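HupZ (Streptococcus sp. 'group A', PDB 5ESC) degrades heme in vitro and forms a split-barrel dimer of the pyridoxamine 5'-phosphate oxidase family. Local coordinates at residues V17-A22 and I54-N59. Sequence-based numbering, arbitrary orientation. Where two conformers were deposited one is given.
Sequences VATVDA and INIEDN
The side-chain amide of Asn55 lies over the peptide that joins Val20 to Asp21, with Val20 O against one face, 3.2 Å from Asn55 CG, while Asp21 CB approaches OD1. At one edge, Asn55 ND2 donates a nearly straight bond of 2.9 Å to Thr19 OG1, which lies close to the amide plane. OD1 accepts from Gln51, one turn back in helix 51-59, and, at longer range, from a water that accepts from Ala22 N; Gln51 and Thr19 fix the rotation of the group. With CG of Asn59 set between its backbone N and carbonyl carbon (chi1 59°), its ND2 gives Val20 O a bond of 2.9 Å at 177°, in the amide plane but well out of the carbonyl plane, on the side away from the Asn55 amide; ND2 also donates to Asp58 OD2. Asn59 OD1 accepts from Lys61 N and probably from a water that accepts from Val20 N. Beside these bonds, Thr19 CG2 meets Ile56 CG1 at 4.1 Å, and both side chains touch Ile62. Where strand 15-20 of the split barrel ends, Asn59 thus serves both backbone polar groups of Val20, the N-H probably through water, while Asn55 grips Thr19, tying strand to helix.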
ATOM      1  N   VAL A  17      -2.276  -2.949   2.536  1.00 14.41           N
ATOM      2  CA  VAL A  17      -3.466  -3.427   1.801  1.00 15.59           C
ATOM      3  C   VAL A  17      -4.093  -2.384   0.975  1.00 15.44           C
ATOM      4  O   VAL A  17      -4.440  -1.315   1.469  1.00 15.10           O
ATOM      5  CB  VAL A  17      -4.537  -4.021   2.766  1.00 17.67           C
ATOM      6  CG1 VAL A  17      -5.795  -4.427   1.968  1.00 20.04           C
ATOM      7  CG2 VAL A  17      -3.905  -5.138   3.644  1.00 19.18           C
ATOM      8  N   ALA A  18      -4.260  -2.662  -0.322  1.00 12.36           N
ATOM      9  CA  ALA A  18      -4.940  -1.802  -1.203  1.00 11.74           C
ATOM     10  C   ALA A  18      -6.300  -2.356  -1.674  1.00 13.60           C
ATOM     11  O   ALA A  18      -6.373  -3.547  -2.111  1.00 11.01           O
ATOM     12  CB  ALA A  18      -4.062  -1.522  -2.462  1.00 13.82           C
ATOM     13  N   THR A  19      -7.330  -1.525  -1.704  1.00 12.05           N
ATOM     14  CA  THR A  19      -8.673  -1.948  -2.163  1.00 11.73           C
ATOM     15  C   THR A  19      -9.189  -0.798  -3.016  1.00 13.08           C
ATOM     16  O   THR A  19      -8.484   0.225  -3.172  1.00 14.05           O
ATOM     17  CB  THR A  19      -9.592  -2.215  -0.944  1.00 11.71           C
ATOM     18  OG1 THR A  19      -9.602  -1.047  -0.098  1.00 13.91           O
ATOM     19  CG2 THR A  19      -9.170  -3.495  -0.152  1.00 10.57           C
ATOM     20  N   VAL A  20     -10.419  -0.847  -3.457  1.00 12.97           N
ATOM     21  CA  VAL A  20     -11.015   0.172  -4.316  1.00 13.97           C
ATOM     22  C   VAL A  20     -12.484   0.296  -3.956  1.00 15.76           C
ATOM     23  O   VAL A  20     -13.126  -0.690  -3.543  1.00 12.81           O
ATOM     24  CB  VAL A  20     -10.792  -0.196  -5.792  1.00 15.24           C
ATOM     25  CG1 VAL A  20     -11.475  -1.508  -6.129  1.00 14.63           C
ATOM     26  CG2 VAL A  20     -11.346   0.901  -6.680  1.00 18.99           C
ATOM     27  N   ASP A  21     -13.014   1.517  -3.931  1.00 18.16           N
ATOM     28  CA  ASP A  21     -14.443   1.706  -3.640  1.00 20.07           C
ATOM     29  C   ASP A  21     -15.289   1.575  -4.909  1.00 23.88           C
ATOM     30  O   ASP A  21     -14.741   1.361  -6.022  1.00 21.19           O
ATOM     31  CB  ASP A  21     -14.721   2.997  -2.876  1.00 23.04           C
ATOM     32  CG  ASP A  21     -14.659   4.239  -3.733  1.00 25.24           C
ATOM     33  OD1 ASP A  21     -14.489   4.137  -4.957  1.00 26.07           O
ATOM     34  OD2 ASP A  21     -14.761   5.331  -3.151  1.00 30.09           O
ATOM     35  N   ALA A  22     -16.608   1.650  -4.748  1.00 24.83           N
ATOM     36  CA  ALA A  22     -17.536   1.525  -5.882  1.00 28.61           C
ATOM     37  C   ALA A  22     -17.355   2.607  -6.964  1.00 28.81           C
ATOM     38  O   ALA A  22     -17.542   2.336  -8.128  1.00 32.61           O
ATOM     39  CB  ALA A  22     -18.965   1.521  -5.377  1.00 29.58           C
ATOM     40  N   ILE A  54     -15.314  -1.738   3.968  1.00 13.26           N
ATOM     41  CA  ILE A  54     -16.386  -1.298   3.121  0.50 14.80           C
ATOM     42  C   ILE A  54     -16.113  -1.698   1.644  1.00 12.81           C
ATOM     43  O   ILE A  54     -16.998  -2.158   0.928  1.00 12.22           O
ATOM     44  CB  ILE A  54     -16.520   0.226   3.233  0.50 16.83           C
ATOM     45  CG1 ILE A  54     -16.873   0.610   4.650  0.50 19.88           C
ATOM     46  CG2 ILE A  54     -17.582   0.787   2.302  0.50 19.98           C
ATOM     47  CD1 ILE A  54     -18.058  -0.128   5.156  0.50 20.14           C
ATOM     48  N   ASN A  55     -14.888  -1.511   1.223  1.00 11.83           N
ATOM     49  CA  ASN A  55     -14.477  -1.835  -0.132  1.00 13.40           C
ATOM     50  C   ASN A  55     -14.510  -3.353  -0.347  1.00 12.54           C
ATOM     51  O   ASN A  55     -14.987  -3.827  -1.405  1.00 14.65           O
ATOM     52  CB  ASN A  55     -13.072  -1.278  -0.404  1.00 13.32           C
ATOM     53  CG  ASN A  55     -13.033   0.260  -0.495  1.00 14.61           C
ATOM     54  OD1 ASN A  55     -14.037   0.933  -0.503  1.00 16.84           O
ATOM     55  ND2 ASN A  55     -11.821   0.796  -0.544  1.00 12.80           N
ATOM     56  N   ILE A  56     -13.945  -4.135   0.597  1.00 12.84           N
ATOM     57  CA  ILE A  56     -14.045  -5.638   0.506  1.00 13.43           C
ATOM     58  C   ILE A  56     -15.511  -6.141   0.370  1.00 14.44           C
ATOM     59  O   ILE A  56     -15.847  -6.915  -0.523  1.00 12.45           O
ATOM     60  CB  ILE A  56     -13.313  -6.383   1.652  1.00 12.84           C
ATOM     61  CG1 ILE A  56     -11.783  -6.211   1.502  1.00 13.75           C
ATOM     62  CG2 ILE A  56     -13.704  -7.841   1.726  1.00 13.25           C
ATOM     63  CD1 ILE A  56     -11.037  -6.426   2.784  1.00 15.00           C
ATOM     64  N   GLU A  57     -16.376  -5.621   1.214  1.00 14.44           N
ATOM     65  CA  GLU A  57     -17.801  -5.973   1.125  1.00 18.23           C
ATOM     66  C   GLU A  57     -18.429  -5.480  -0.170  1.00 17.04           C
ATOM     67  O   GLU A  57     -19.248  -6.198  -0.703  1.00 17.15           O
ATOM     68  CB  GLU A  57     -18.588  -5.452   2.371  1.00 20.29           C
ATOM     69  CG  GLU A  57     -18.031  -6.055   3.635  1.00 24.25           C
ATOM     70  CD  GLU A  57     -18.775  -5.623   4.917  1.00 30.57           C
ATOM     71  OE1 GLU A  57     -19.856  -5.076   4.767  1.00 44.35           O
ATOM     72  OE2 GLU A  57     -18.324  -5.828   6.054  1.00 28.65           O
ATOM     73  N   ASP A  58     -18.048  -4.303  -0.677  1.00 15.95           N
ATOM     74  CA  ASP A  58     -18.559  -3.822  -1.956  1.00 16.80           C
ATOM     75  C   ASP A  58     -18.161  -4.688  -3.170  1.00 18.18           C
ATOM     76  O   ASP A  58     -19.001  -4.999  -4.025  1.00 15.79           O
ATOM     77  CB  ASP A  58     -18.158  -2.387  -2.287  1.00 18.93           C
ATOM     78  CG  ASP A  58     -18.764  -1.898  -3.622  1.00 25.45           C
ATOM     79  OD1 ASP A  58     -19.987  -1.616  -3.641  1.00 28.91           O
ATOM     80  OD2 ASP A  58     -18.035  -1.857  -4.666  1.00 25.02           O
ATOM     81  N   ASN A  59     -16.890  -5.039  -3.278  1.00 15.27           N
ATOM     82  CA  ASN A  59     -16.418  -5.692  -4.547  1.00 15.79           C
ATOM     83  C   ASN A  59     -15.337  -6.748  -4.376  1.00 13.93           C
ATOM     84  O   ASN A  59     -14.889  -7.348  -5.314  1.00 14.14           O
ATOM     85  CB  ASN A  59     -15.966  -4.598  -5.536  1.00 14.99           C
ATOM     86  CG  ASN A  59     -14.844  -3.745  -4.968  1.00 15.24           C
ATOM     87  OD1 ASN A  59     -13.715  -4.259  -4.673  1.00 14.55           O
ATOM     88  ND2 ASN A  59     -15.125  -2.457  -4.714  1.00 12.71           N
TER
HETATM   89  O   HOH W   1     -11.787  -3.391  -3.045  1.00 13.48           O
HETATM   90  O   HOH W   2     -17.023   1.081  -1.527  1.00 34.54           O